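Long-range contacts in putative TetR-family transcriptional regulator (Bordetella parapertussis 12822, PDB 3CCY), which probably binds DNA through a helix-turn-helix domain and regulates, most likely represses, transcription as a member of the TetR family: residues 134-139 against 160-164; 91-96 against 186-190; 32-37 against 58-62; 24-29 against 107-111. All coordinates share one frame; numbering follows the deposited sequence.

Interaction 1: residues 134-139 against 160-164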
loop_
_atom_site.group_PDB
_atom_site.type_symbol
_atom_site.label_atom_id
_atom_site.label_comp_id
_atom_site.label_asym_id
_atom_site.label_seq_id
_atom_site.Cartn_x
_atom_site.Cartn_y
_atom_site.Cartn_z
ATOM N N LEU A 134 8.527 1.329 15.039
ATOM C CA LEU A 134 9.213 0.908 13.858
ATOM C C LEU A 134 9.413 2.060 12.891
ATOM O O LEU A 134 10.519 2.272 12.404
ATOM C CB LEU A 134 8.383 -0.152 13.170
ATOM C CG LEU A 134 9.010 -0.819 11.956
ATOM C CD1 LEU A 134 10.120 -1.756 12.392
ATOM C CD2 LEU A 134 7.880 -1.567 11.207
ATOM N N ILE A 135 8.334 2.785 12.626
ATOM C CA ILE A 135 8.395 4.017 11.867
ATOM C C ILE A 135 9.430 5.006 12.464
ATOM O O ILE A 135 10.220 5.613 11.722
ATOM C CB ILE A 135 6.988 4.635 11.792
ATOM C CG1 ILE A 135 6.073 3.697 10.996
ATOM C CG2 ILE A 135 7.011 6.079 11.193
ATOM C CD1 ILE A 135 4.669 4.132 10.890
ATOM N N ALA A 136 9.413 5.148 13.792
ATOM C CA ALA A 136 10.317 6.064 14.503
ATOM C C ALA A 136 11.780 5.686 14.224
ATOM O O ALA A 136 12.619 6.557 13.964
ATOM C CB ALA A 136 10.035 6.075 16.012
ATOM N N TYR A 137 12.078 4.399 14.233
ATOM C CA TYR A 137 13.433 3.954 13.938
ATOM C C TYR A 137 13.884 4.462 12.558
ATOM O O TYR A 137 15.013 4.907 12.393
ATOM C CB TYR A 137 13.555 2.426 13.987
ATOM C CG TYR A 137 13.565 1.827 15.377
ATOM C CD1 TYR A 137 14.141 2.502 16.435
ATOM C CD2 TYR A 137 13.035 0.542 15.623
ATOM C CE1 TYR A 137 14.180 1.961 17.714
ATOM C CE2 TYR A 137 13.076 -0.032 16.933
ATOM C CZ TYR A 137 13.647 0.703 17.957
ATOM O OH TYR A 137 13.694 0.229 19.256
ATOM N N VAL A 138 13.005 4.365 11.564
ATOM C CA VAL A 138 13.354 4.744 10.200
ATOM C C VAL A 138 13.472 6.283 10.098
ATOM O O VAL A 138 14.405 6.800 9.479
ATOM C CB VAL A 138 12.293 4.239 9.200
ATOM C CG1 VAL A 138 12.544 4.858 7.771
ATOM C CG2 VAL A 138 12.346 2.676 9.163
ATOM N N ARG A 139 12.516 6.979 10.696
ATOM C CA ARG A 139 12.513 8.444 10.687
ATOM C C ARG A 139 13.803 8.974 11.275
ATOM O O ARG A 139 14.456 9.837 10.662
ATOM C CB ARG A 139 11.349 9.016 11.478
ATOM C CG ARG A 139 11.239 10.558 11.349
ATOM C CD ARG A 139 10.603 11.186 12.580
ATOM N NE ARG A 139 11.582 11.442 13.640
ATOM C CZ ARG A 139 11.832 12.633 14.171
ATOM N NH1 ARG A 139 11.175 13.725 13.764
ATOM N NH2 ARG A 139 12.749 12.736 15.112
ATOM N N THR A 160 9.413 10.296 5.754
ATOM C CA THR A 160 9.402 8.947 6.265
ATOM C C THR A 160 8.266 8.076 5.705
ATOM O O THR A 160 8.489 6.936 5.320
ATOM C CB THR A 160 9.395 8.964 7.822
ATOM O OG1 THR A 160 10.487 9.796 8.261
ATOM C CG2 THR A 160 9.563 7.566 8.358
HETATM N N MSE A 161 7.052 8.617 5.667
HETATM C CA MSE A 161 5.907 7.854 5.199
HETATM C C MSE A 161 5.963 7.664 3.662
HETATM O O MSE A 161 5.472 6.681 3.150
HETATM C CB MSE A 161 4.584 8.533 5.645
HETATM C CG MSE A 161 4.393 8.617 7.151
HETATM SE SE MSE A 161 4.797 6.931 8.040
HETATM C CE MSE A 161 3.175 6.047 7.482
ATOM N N LEU A 162 6.600 8.592 2.938
ATOM C CA LEU A 162 6.773 8.398 1.494
ATOM C C LEU A 162 7.745 7.254 1.246
ATOM O O LEU A 162 7.495 6.386 0.414
ATOM C CB LEU A 162 7.262 9.665 0.820
ATOM C CG LEU A 162 6.179 10.758 0.716
ATOM C CD1 LEU A 162 6.781 12.122 0.353
ATOM C CD2 LEU A 162 4.991 10.363 -0.278
ATOM N N PHE A 163 8.819 7.239 2.033
ATOM C CA PHE A 163 9.696 6.108 2.042
ATOM C C PHE A 163 8.981 4.772 2.349
ATOM O O PHE A 163 9.179 3.817 1.605
ATOM C CB PHE A 163 10.857 6.296 3.001
ATOM C CG PHE A 163 11.617 5.028 3.186
ATOM C CD1 PHE A 163 12.508 4.604 2.198
ATOM C CD2 PHE A 163 11.337 4.187 4.256
ATOM C CE1 PHE A 163 13.161 3.380 2.312
ATOM C CE2 PHE A 163 11.980 2.956 4.352
ATOM C CZ PHE A 163 12.884 2.578 3.379
ATOM N N PHE A 164 8.262 4.688 3.479
ATOM C CA PHE A 164 7.478 3.467 3.797
ATOM C C PHE A 164 6.579 2.945 2.681
ATOM O O PHE A 164 6.479 1.747 2.456
ATOM C CB PHE A 164 6.696 3.600 5.103
ATOM C CG PHE A 164 7.518 3.192 6.302
ATOM C CD1 PHE A 164 7.923 1.866 6.461
ATOM C CD2 PHE A 164 7.953 4.140 7.224
ATOM C CE1 PHE A 164 8.718 1.469 7.558
ATOM C CE2 PHE A 164 8.760 3.749 8.317
ATOM C CZ PHE A 164 9.130 2.425 8.477
#

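Interaction 2: residues 91-96 against 186-190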
loop_
_atom_site.group_PDB
_atom_site.type_symbol
_atom_site.label_atom_id
_atom_site.label_comp_id
_atom_site.label_asym_id
_atom_site.label_seq_id
_atom_site.Cartn_x
_atom_site.Cartn_y
_atom_site.Cartn_z
ATOM N N PHE A 91 21.048 2.760 7.679
ATOM C CA PHE A 91 19.821 2.978 6.934
ATOM C C PHE A 91 19.638 1.882 5.880
ATOM O O PHE A 91 18.568 1.270 5.806
ATOM C CB PHE A 91 19.735 4.374 6.280
ATOM C CG PHE A 91 18.456 4.597 5.485
ATOM C CD1 PHE A 91 17.210 4.649 6.117
ATOM C CD2 PHE A 91 18.492 4.750 4.101
ATOM C CE1 PHE A 91 16.032 4.834 5.366
ATOM C CE2 PHE A 91 17.343 4.922 3.344
ATOM C CZ PHE A 91 16.087 4.963 3.976
ATOM N N LEU A 92 20.678 1.638 5.079
ATOM C CA LEU A 92 20.620 0.599 4.028
ATOM C C LEU A 92 20.374 -0.796 4.668
ATOM O O LEU A 92 19.604 -1.579 4.136
ATOM C CB LEU A 92 21.931 0.578 3.196
ATOM C CG LEU A 92 22.050 -0.586 2.202
ATOM C CD1 LEU A 92 20.908 -0.570 1.195
ATOM C CD2 LEU A 92 23.437 -0.659 1.495
ATOM N N GLN A 93 21.012 -1.069 5.810
ATOM C CA GLN A 93 20.784 -2.332 6.515
ATOM C C GLN A 93 19.337 -2.496 7.016
ATOM O O GLN A 93 18.764 -3.592 6.979
ATOM C CB GLN A 93 21.819 -2.550 7.631
ATOM C CG GLN A 93 23.202 -2.961 7.121
ATOM C CD GLN A 93 24.261 -3.046 8.226
ATOM O OE1 GLN A 93 25.329 -3.657 8.032
ATOM N NE2 GLN A 93 23.978 -2.457 9.384
ATOM N N ILE A 94 18.734 -1.410 7.488
ATOM C CA ILE A 94 17.335 -1.445 7.860
ATOM C C ILE A 94 16.447 -1.776 6.659
ATOM O O ILE A 94 15.543 -2.597 6.758
ATOM C CB ILE A 94 16.856 -0.075 8.474
ATOM C CG1 ILE A 94 17.470 0.134 9.848
ATOM C CG2 ILE A 94 15.289 0.027 8.445
ATOM C CD1 ILE A 94 17.309 1.597 10.349
ATOM N N VAL A 95 16.688 -1.151 5.513
ATOM C CA VAL A 95 15.825 -1.441 4.364
ATOM C C VAL A 95 16.002 -2.928 3.903
ATOM O O VAL A 95 15.046 -3.590 3.549
ATOM C CB VAL A 95 16.113 -0.473 3.182
ATOM C CG1 VAL A 95 15.195 -0.797 1.949
ATOM C CG2 VAL A 95 15.929 0.984 3.658
ATOM N N LYS A 96 17.239 -3.407 3.909
ATOM C CA LYS A 96 17.555 -4.795 3.517
ATOM C C LYS A 96 16.854 -5.744 4.484
ATOM O O LYS A 96 16.332 -6.770 4.069
ATOM C CB LYS A 96 19.048 -5.035 3.607
ATOM C CG LYS A 96 19.850 -4.517 2.441
ATOM C CD LYS A 96 21.337 -4.960 2.530
ATOM C CE LYS A 96 22.008 -4.422 1.237
ATOM N NZ LYS A 96 23.367 -4.868 1.096
ATOM N N ALA A 186 16.538 -3.568 -2.281
ATOM C CA ALA A 186 16.826 -2.691 -1.153
ATOM C C ALA A 186 17.853 -1.642 -1.557
ATOM O O ALA A 186 17.633 -0.452 -1.292
ATOM C CB ALA A 186 17.371 -3.510 0.094
ATOM N N GLU A 187 18.953 -2.082 -2.190
ATOM C CA GLU A 187 20.005 -1.163 -2.690
ATOM C C GLU A 187 19.481 -0.129 -3.654
ATOM O O GLU A 187 19.829 1.061 -3.560
ATOM C CB GLU A 187 21.179 -1.930 -3.292
ATOM C CG GLU A 187 21.860 -2.747 -2.189
ATOM C CD GLU A 187 23.021 -3.617 -2.618
ATOM O OE1 GLU A 187 23.054 -4.029 -3.802
ATOM O OE2 GLU A 187 23.889 -3.915 -1.741
ATOM N N ARG A 188 18.648 -0.598 -4.589
ATOM C CA ARG A 188 17.953 0.263 -5.542
ATOM C C ARG A 188 17.039 1.285 -4.849
ATOM O O ARG A 188 17.077 2.464 -5.180
ATOM C CB ARG A 188 17.060 -0.574 -6.453
ATOM C CG ARG A 188 16.449 0.249 -7.656
ATOM C CD ARG A 188 17.543 0.564 -8.617
ATOM N NE ARG A 188 17.075 1.067 -9.912
ATOM C CZ ARG A 188 17.883 1.231 -10.954
ATOM N NH1 ARG A 188 19.165 0.909 -10.834
ATOM N NH2 ARG A 188 17.431 1.715 -12.088
ATOM N N THR A 189 16.159 0.805 -3.970
ATOM C CA THR A 189 15.267 1.660 -3.152
ATOM C C THR A 189 16.036 2.788 -2.412
ATOM O O THR A 189 15.672 3.970 -2.460
ATOM C CB THR A 189 14.506 0.797 -2.141
ATOM O OG1 THR A 189 13.745 -0.174 -2.874
ATOM C CG2 THR A 189 13.574 1.648 -1.251
ATOM N N VAL A 190 17.117 2.419 -1.768
ATOM C CA VAL A 190 17.964 3.404 -1.100
ATOM C C VAL A 190 18.683 4.374 -2.036
ATOM O O VAL A 190 18.700 5.584 -1.763
ATOM C CB VAL A 190 18.983 2.692 -0.180
ATOM C CG1 VAL A 190 19.986 3.685 0.425
ATOM C CG2 VAL A 190 18.235 1.972 0.939
#

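Interaction 3: residues 32-37 against 58-62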
loop_
_atom_site.group_PDB
_atom_site.type_symbol
_atom_site.label_atom_id
_atom_site.label_comp_id
_atom_site.label_asym_id
_atom_site.label_seq_id
_atom_site.Cartn_x
_atom_site.Cartn_y
_atom_site.Cartn_z
ATOM N N TYR A 32 -9.279 -11.654 6.158
ATOM C CA TYR A 32 -9.721 -12.074 7.484
ATOM C C TYR A 32 -11.205 -12.454 7.559
ATOM O O TYR A 32 -11.532 -13.573 7.958
ATOM C CB TYR A 32 -9.365 -11.007 8.531
ATOM C CG TYR A 32 -9.732 -11.387 9.949
ATOM C CD1 TYR A 32 -8.846 -12.111 10.753
ATOM C CD2 TYR A 32 -10.969 -11.030 10.486
ATOM C CE1 TYR A 32 -9.182 -12.460 12.057
ATOM C CE2 TYR A 32 -11.314 -11.377 11.785
ATOM C CZ TYR A 32 -10.420 -12.091 12.565
ATOM O OH TYR A 32 -10.771 -12.432 13.851
ATOM N N SER A 33 -12.097 -11.537 7.183
ATOM C CA SER A 33 -13.545 -11.802 7.250
ATOM C C SER A 33 -13.961 -12.941 6.325
ATOM O O SER A 33 -14.929 -13.645 6.602
ATOM C CB SER A 33 -14.358 -10.546 6.929
ATOM O OG SER A 33 -14.084 -10.094 5.615
ATOM N N GLU A 34 -13.213 -13.115 5.236
ATOM C CA GLU A 34 -13.453 -14.186 4.272
ATOM C C GLU A 34 -13.087 -15.573 4.820
ATOM O O GLU A 34 -13.729 -16.568 4.480
ATOM C CB GLU A 34 -12.696 -13.903 2.969
ATOM C CG GLU A 34 -13.343 -12.834 2.084
ATOM C CD GLU A 34 -14.451 -13.395 1.182
ATOM O OE1 GLU A 34 -15.644 -13.354 1.580
ATOM O OE2 GLU A 34 -14.122 -13.882 0.073
ATOM N N THR A 35 -12.066 -15.617 5.676
ATOM C CA THR A 35 -11.547 -16.858 6.268
ATOM C C THR A 35 -12.244 -17.165 7.598
ATOM O O THR A 35 -12.221 -16.351 8.517
ATOM C CB THR A 35 -10.010 -16.747 6.520
ATOM O OG1 THR A 35 -9.349 -16.327 5.321
ATOM C CG2 THR A 35 -9.420 -18.073 6.999
ATOM N N SER A 36 -12.860 -18.339 7.702
ATOM C CA SER A 36 -13.514 -18.740 8.946
ATOM C C SER A 36 -12.633 -19.683 9.770
ATOM O O SER A 36 -11.626 -20.192 9.283
ATOM C CB SER A 36 -14.877 -19.386 8.658
ATOM O OG SER A 36 -14.726 -20.628 7.990
ATOM N N ILE A 37 -13.027 -19.901 11.021
ATOM C CA ILE A 37 -12.377 -20.861 11.917
ATOM C C ILE A 37 -12.482 -22.287 11.364
ATOM O O ILE A 37 -11.567 -23.094 11.535
ATOM C CB ILE A 37 -12.998 -20.783 13.344
ATOM C CG1 ILE A 37 -13.017 -19.276 13.820
ATOM C CG2 ILE A 37 -12.203 -21.707 14.371
ATOM C CD1 ILE A 37 -14.456 -18.956 14.501
ATOM N N LYS A 58 -10.787 -16.498 16.612
ATOM C CA LYS A 58 -10.203 -16.137 15.335
ATOM C C LYS A 58 -9.335 -14.883 15.528
ATOM O O LYS A 58 -8.254 -14.767 14.940
ATOM C CB LYS A 58 -11.339 -15.891 14.342
ATOM C CG LYS A 58 -10.959 -15.752 12.885
ATOM C CD LYS A 58 -12.212 -15.410 12.075
ATOM C CE LYS A 58 -11.858 -14.636 10.814
ATOM N NZ LYS A 58 -13.047 -14.115 10.047
ATOM N N GLU A 59 -9.806 -13.961 16.375
ATOM C CA GLU A 59 -9.061 -12.734 16.707
ATOM C C GLU A 59 -7.771 -13.036 17.454
ATOM O O GLU A 59 -6.774 -12.342 17.262
ATOM C CB GLU A 59 -9.914 -11.771 17.539
ATOM C CG GLU A 59 -11.197 -11.318 16.860
ATOM C CD GLU A 59 -11.998 -10.338 17.703
ATOM O OE1 GLU A 59 -12.368 -10.683 18.854
ATOM O OE2 GLU A 59 -12.272 -9.222 17.204
ATOM N N ALA A 60 -7.801 -14.066 18.301
ATOM C CA ALA A 60 -6.627 -14.514 19.051
ATOM C C ALA A 60 -5.532 -15.033 18.112
ATOM O O ALA A 60 -4.350 -14.725 18.298
ATOM C CB ALA A 60 -7.019 -15.588 20.072
ATOM N N VAL A 61 -5.934 -15.813 17.105
ATOM C CA VAL A 61 -5.015 -16.265 16.054
ATOM C C VAL A 61 -4.379 -15.064 15.361
ATOM O O VAL A 61 -3.168 -15.010 15.227
ATOM C CB VAL A 61 -5.715 -17.187 15.023
ATOM C CG1 VAL A 61 -4.732 -17.643 13.951
ATOM C CG2 VAL A 61 -6.332 -18.398 15.722
ATOM N N LEU A 62 -5.201 -14.096 14.961
ATOM C CA LEU A 62 -4.706 -12.884 14.327
ATOM C C LEU A 62 -3.813 -12.049 15.249
ATOM O O LEU A 62 -2.738 -11.611 14.838
ATOM C CB LEU A 62 -5.859 -12.025 13.767
ATOM C CG LEU A 62 -5.512 -10.692 13.081
ATOM C CD1 LEU A 62 -4.634 -10.869 11.846
ATOM C CD2 LEU A 62 -6.736 -9.898 12.704
#

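Interaction 4: residues 24-29 against 107-111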
loop_
_atom_site.group_PDB
_atom_site.type_symbol
_atom_site.label_atom_id
_atom_site.label_comp_id
_atom_site.label_asym_id
_atom_site.label_seq_id
_atom_site.Cartn_x
_atom_site.Cartn_y
_atom_site.Cartn_z
ATOM N N ALA A 24 -2.265 -17.521 8.478
ATOM C CA ALA A 24 -1.569 -16.408 7.827
ATOM C C ALA A 24 -1.744 -16.491 6.315
ATOM O O ALA A 24 -2.091 -15.501 5.675
ATOM C CB ALA A 24 -0.101 -16.407 8.205
ATOM N N ALA A 25 -1.541 -17.678 5.749
ATOM C CA ALA A 25 -1.709 -17.857 4.307
ATOM C C ALA A 25 -3.126 -17.503 3.817
ATOM O O ALA A 25 -3.287 -16.804 2.819
ATOM C CB ALA A 25 -1.309 -19.264 3.883
HETATM N N MSE A 26 -4.152 -17.947 4.532
HETATM C CA MSE A 26 -5.521 -17.635 4.121
HETATM C C MSE A 26 -5.915 -16.170 4.300
HETATM O O MSE A 26 -6.519 -15.579 3.399
HETATM C CB MSE A 26 -6.509 -18.559 4.807
HETATM C CG MSE A 26 -6.612 -19.897 4.098
HETATM SE SE MSE A 26 -7.842 -21.118 4.928
HETATM C CE MSE A 26 -6.764 -21.580 6.487
ATOM N N PHE A 27 -5.562 -15.586 5.448
ATOM C CA PHE A 27 -5.825 -14.169 5.716
ATOM C C PHE A 27 -5.191 -13.267 4.652
ATOM O O PHE A 27 -5.685 -12.159 4.392
ATOM C CB PHE A 27 -5.281 -13.747 7.090
ATOM C CG PHE A 27 -5.973 -14.387 8.280
ATOM C CD1 PHE A 27 -7.195 -15.037 8.158
ATOM C CD2 PHE A 27 -5.399 -14.281 9.543
ATOM C CE1 PHE A 27 -7.816 -15.605 9.269
ATOM C CE2 PHE A 27 -6.009 -14.841 10.658
ATOM C CZ PHE A 27 -7.225 -15.506 10.519
ATOM N N ALA A 28 -4.075 -13.730 4.080
ATOM C CA ALA A 28 -3.318 -12.975 3.071
ATOM C C ALA A 28 -3.812 -13.162 1.624
ATOM O O ALA A 28 -3.614 -12.264 0.806
ATOM C CB ALA A 28 -1.807 -13.263 3.178
ATOM N N ARG A 29 -4.441 -14.302 1.302
ATOM C CA ARG A 29 -5.120 -14.450 -0.003
ATOM C C ARG A 29 -6.510 -13.797 0.040
ATOM O O ARG A 29 -6.680 -12.686 -0.465
ATOM C CB ARG A 29 -5.259 -15.912 -0.470
ATOM C CG ARG A 29 -4.080 -16.843 -0.233
ATOM C CD ARG A 29 -2.827 -16.440 -1.006
ATOM N NE ARG A 29 -1.675 -17.244 -0.587
ATOM C CZ ARG A 29 -0.900 -16.964 0.461
ATOM N NH1 ARG A 29 -1.136 -15.887 1.204
ATOM N NH2 ARG A 29 0.123 -17.760 0.766
ATOM N N ASP A 107 3.503 -13.859 3.927
ATOM C CA ASP A 107 2.150 -13.970 4.457
ATOM C C ASP A 107 1.907 -13.137 5.715
ATOM O O ASP A 107 0.946 -12.380 5.773
ATOM C CB ASP A 107 1.813 -15.431 4.758
ATOM C CG ASP A 107 1.613 -16.249 3.512
ATOM O OD1 ASP A 107 1.377 -15.657 2.431
ATOM O OD2 ASP A 107 1.700 -17.492 3.616
ATOM N N ARG A 108 2.740 -13.338 6.739
ATOM C CA ARG A 108 2.600 -12.601 8.006
ATOM C C ARG A 108 2.842 -11.098 7.778
ATOM O O ARG A 108 2.193 -10.267 8.390
ATOM C CB ARG A 108 3.533 -13.169 9.097
ATOM C CG ARG A 108 3.055 -14.495 9.789
ATOM C CD ARG A 108 4.105 -14.937 10.809
ATOM N NE ARG A 108 3.934 -16.277 11.403
ATOM C CZ ARG A 108 4.093 -17.439 10.756
ATOM N NH1 ARG A 108 3.931 -18.589 11.395
ATOM N NH2 ARG A 108 4.387 -17.469 9.466
ATOM N N HIS A 109 3.746 -10.770 6.855
ATOM C CA HIS A 109 4.014 -9.374 6.444
ATOM C C HIS A 109 2.761 -8.727 5.829
ATOM O O HIS A 109 2.270 -7.693 6.293
ATOM C CB HIS A 109 5.166 -9.388 5.434
ATOM C CG HIS A 109 5.897 -8.088 5.286
ATOM N ND1 HIS A 109 5.551 -7.140 4.340
ATOM C CD2 HIS A 109 6.992 -7.604 5.928
ATOM C CE1 HIS A 109 6.397 -6.123 4.419
ATOM N NE2 HIS A 109 7.287 -6.383 5.367
ATOM N N VAL A 110 2.223 -9.351 4.787
ATOM C CA VAL A 110 0.978 -8.882 4.174
ATOM C C VAL A 110 -0.112 -8.685 5.245
ATOM O O VAL A 110 -0.764 -7.632 5.281
ATOM C CB VAL A 110 0.477 -9.834 3.042
ATOM C CG1 VAL A 110 -0.898 -9.396 2.514
ATOM C CG2 VAL A 110 1.486 -9.913 1.913
ATOM N N VAL A 111 -0.276 -9.676 6.133
ATOM C CA VAL A 111 -1.301 -9.606 7.198
ATOM C C VAL A 111 -1.083 -8.381 8.139
ATOM O O VAL A 111 -2.064 -7.730 8.533
ATOM C CB VAL A 111 -1.469 -10.973 7.964
ATOM C CG1 VAL A 111 -2.403 -10.835 9.148
ATOM C CG2 VAL A 111 -2.037 -12.053 7.046
#

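Interaction 1: residues 134-139 against 160-164
Leu134 meets the Phe164 ring through its backbone: the carbonyl oxygen lies 4.2 Å from Phe164 CZ, at the ring's edge and near its plane. One residue on, Ile135 sends its two branches to different partners. CG1 lies 3.8 Å from Phe164 CE2, whereas CG2, held anti to the backbone N (chi1 -65°), touches the selenium of Met161, a selenomethionine, at 3.9 Å. CD1 lies beside the same SE atom, and the two side chains cross at about a right angle. Here helix 122-145 packs on helix 153-168 within the all-helical C-terminal domain of the TetR fold; the short axes pass 10.1 Å apart at 109°, a steep crossing. Val138 points into this crossing and divides two rings: CG2 presses on Phe164 CZ at 3.3 Å, a tight approach, while CG1 meets Phe163 CD2 at 3.8 Å, obliquely to that ring. Arg139 contributes only the root of its chain, CG lying 3.3 Å from Thr160 OG1. That hydroxyl is hydrogen-bonded to Ala156 O in its own helix, and Thr160 CG2 turns to the backbone of Ile135 and Arg139.

Interaction 2: residues 91-96 against 186-190
Val190 is the apolar hub of this contact, and its two methyls divide the work. CG2 touches both Leu92 CD1 and Val95 CG2, each 3.7 Å away, and also lies 3.9 Å from Phe91 CE2, to which it comes obliquely. CG1, anti to the backbone N (chi1 174°), lies beside Phe91 CD2 and CE2. Val95 mirrors this division: its CG2 serves Val190, while CG1 is turned to Ala186 CB at 3.9 Å. Within its own helix Val95 CG2 also rests over one face of the Phe91 ring, offset toward the rim, so the aromatic ring and the two valines form one continuous apolar layer. A further apolar contact is made by a charged residue, Lys96, whose CG lies 3.6 Å from Ala186 CB.

The polar component is a single salt bridge at the margin. Beyond CG the Lys96 chain is fully extended and runs past Ala186, which brings NZ to 3.0 Å from Glu187 OE2. The ammonium approaches from above the carboxylate plane, 36° out of it. A longer, weak ion pair with Asp183 gives the same NZ a second acidic neighbour.

The short axes come within 9.1 Å and cross at 131°, an oblique crossing with opposed senses. Thr189, on the same helix, reaches Leu162 of the second subunit, and Arg188 forms a salt bridge with Asp159 of that subunit. Helix 87-115 thus backs a helix that helps form the dimer interface, consistent with the C-terminal helical domain through which TetR-family regulators pair.

Interaction 3: residues 32-37 against 58-62
Lys58 lies against Tyr32 along most of its length, and its chain can be followed outward from CB. With CG anti to the backbone N (chi1 -169°) and the chain extended beyond CG, it leaves the start of helix 58-81 as an almost straight rod. CB is flanked by Ile37 CG1 at 3.8 Å and by the tyrosine OH. CG lies beside the phenol end, 3.7 Å from Tyr32 CZ. CE then comes over the ring itself, 3.4 Å from the centroid and only 14° off the normal, a CH-pi contact centred on one face. NZ, 4.0 Å from the same centroid, adds a cation-pi interaction and donates a hydrogen bond to Tyr32 O at 2.6 Å, approaching from 44° out of the carbonyl plane; a second bond, to Thr35 O, is weak and less certain.

This loop links helix 15-29 to helix 37-43 in the N-terminal domain, where the helix-turn-helix motif is predicted to begin at Ser36, the N-cap of helix 37-43. By gripping Tyr32 O, the lysine ties the loop before that motif to helix 58-81, which leads out of the DNA-binding domain.

The rest of the tyrosine has further neighbours. Leu62 CD2 meets CE1 obliquely at 3.6 Å, and the hydroxyl lies beside Glu59 CG. Although Tyr32 OH is also close to Glu59 N, the angle is poor for a bond; that N-H is hydrogen-bonded to Ser57 OG instead. Ser33 turns its hydroxyl to Ser33 of the second subunit.

Interaction 4: residues 24-29 against 107-111
Asp107 is the principal bump: its side chain fits as a knob into a hollow made by Ala24, Ala25, Ala28 and Arg29. Three of the four walls are alanines, and their small methyls let the short axes close to 8.3 Å. Asp107 CB settles 4.1 Å from Ala24 CB, and OD2 touches Ala25 CB at 3.5 Å. Arg29 closes the last wall. A bend at chi2 (-64°) turns its guanidinium so that its NH1/NH2 end meets the carboxylate. Arg29 NH1 and NH2 both bind Asp107 OD1, at 2.8 and 3.0 Å, from the same face of the carboxylate plane. Neither bond is straight, the N-H...O angle at NH1 being 138°, and the two planes stand 43° apart; a third bond, from NH2 to OD2, is weak. This knob joins helix 15-29 of the DNA-binding domain to helix 87-115 of the C-terminal domain, the inter-domain junction of the TetR fold. One turn further on, the second bump is Val111, whose CG2 enters the furrow between Ala24 O and Phe27 CB, 3.7 Å from the latter. Ala28 supplies the reciprocal bump, its CB facing both Asp107 O and Val110 CG1, 4.0 Å from that methyl. Leu62 and Leu66 of helix 58-81 pack on Val111.

The four contacts form two clusters on opposite sides of the chain's centre. Interactions 1 and 2 touch directly, Phe163 CZ lying 3.4 Å from Val95 CG2, so their helices share one apolar core; both also reach the second subunit. Interactions 3 and 4, centred about 11 Å apart, meet where Leu62 CD1 lies 3.5 Å from Val111 CG1 and where Phe27 packs against Tyr32 and Thr35. Between the clusters runs helix 87-115, which contributes to interactions 2 and 4, whose centres are about 24 Å apart. It therefore physically connects the predicted DNA-binding end to the region of interactions 1 and 2, a plausible route for communication between domains.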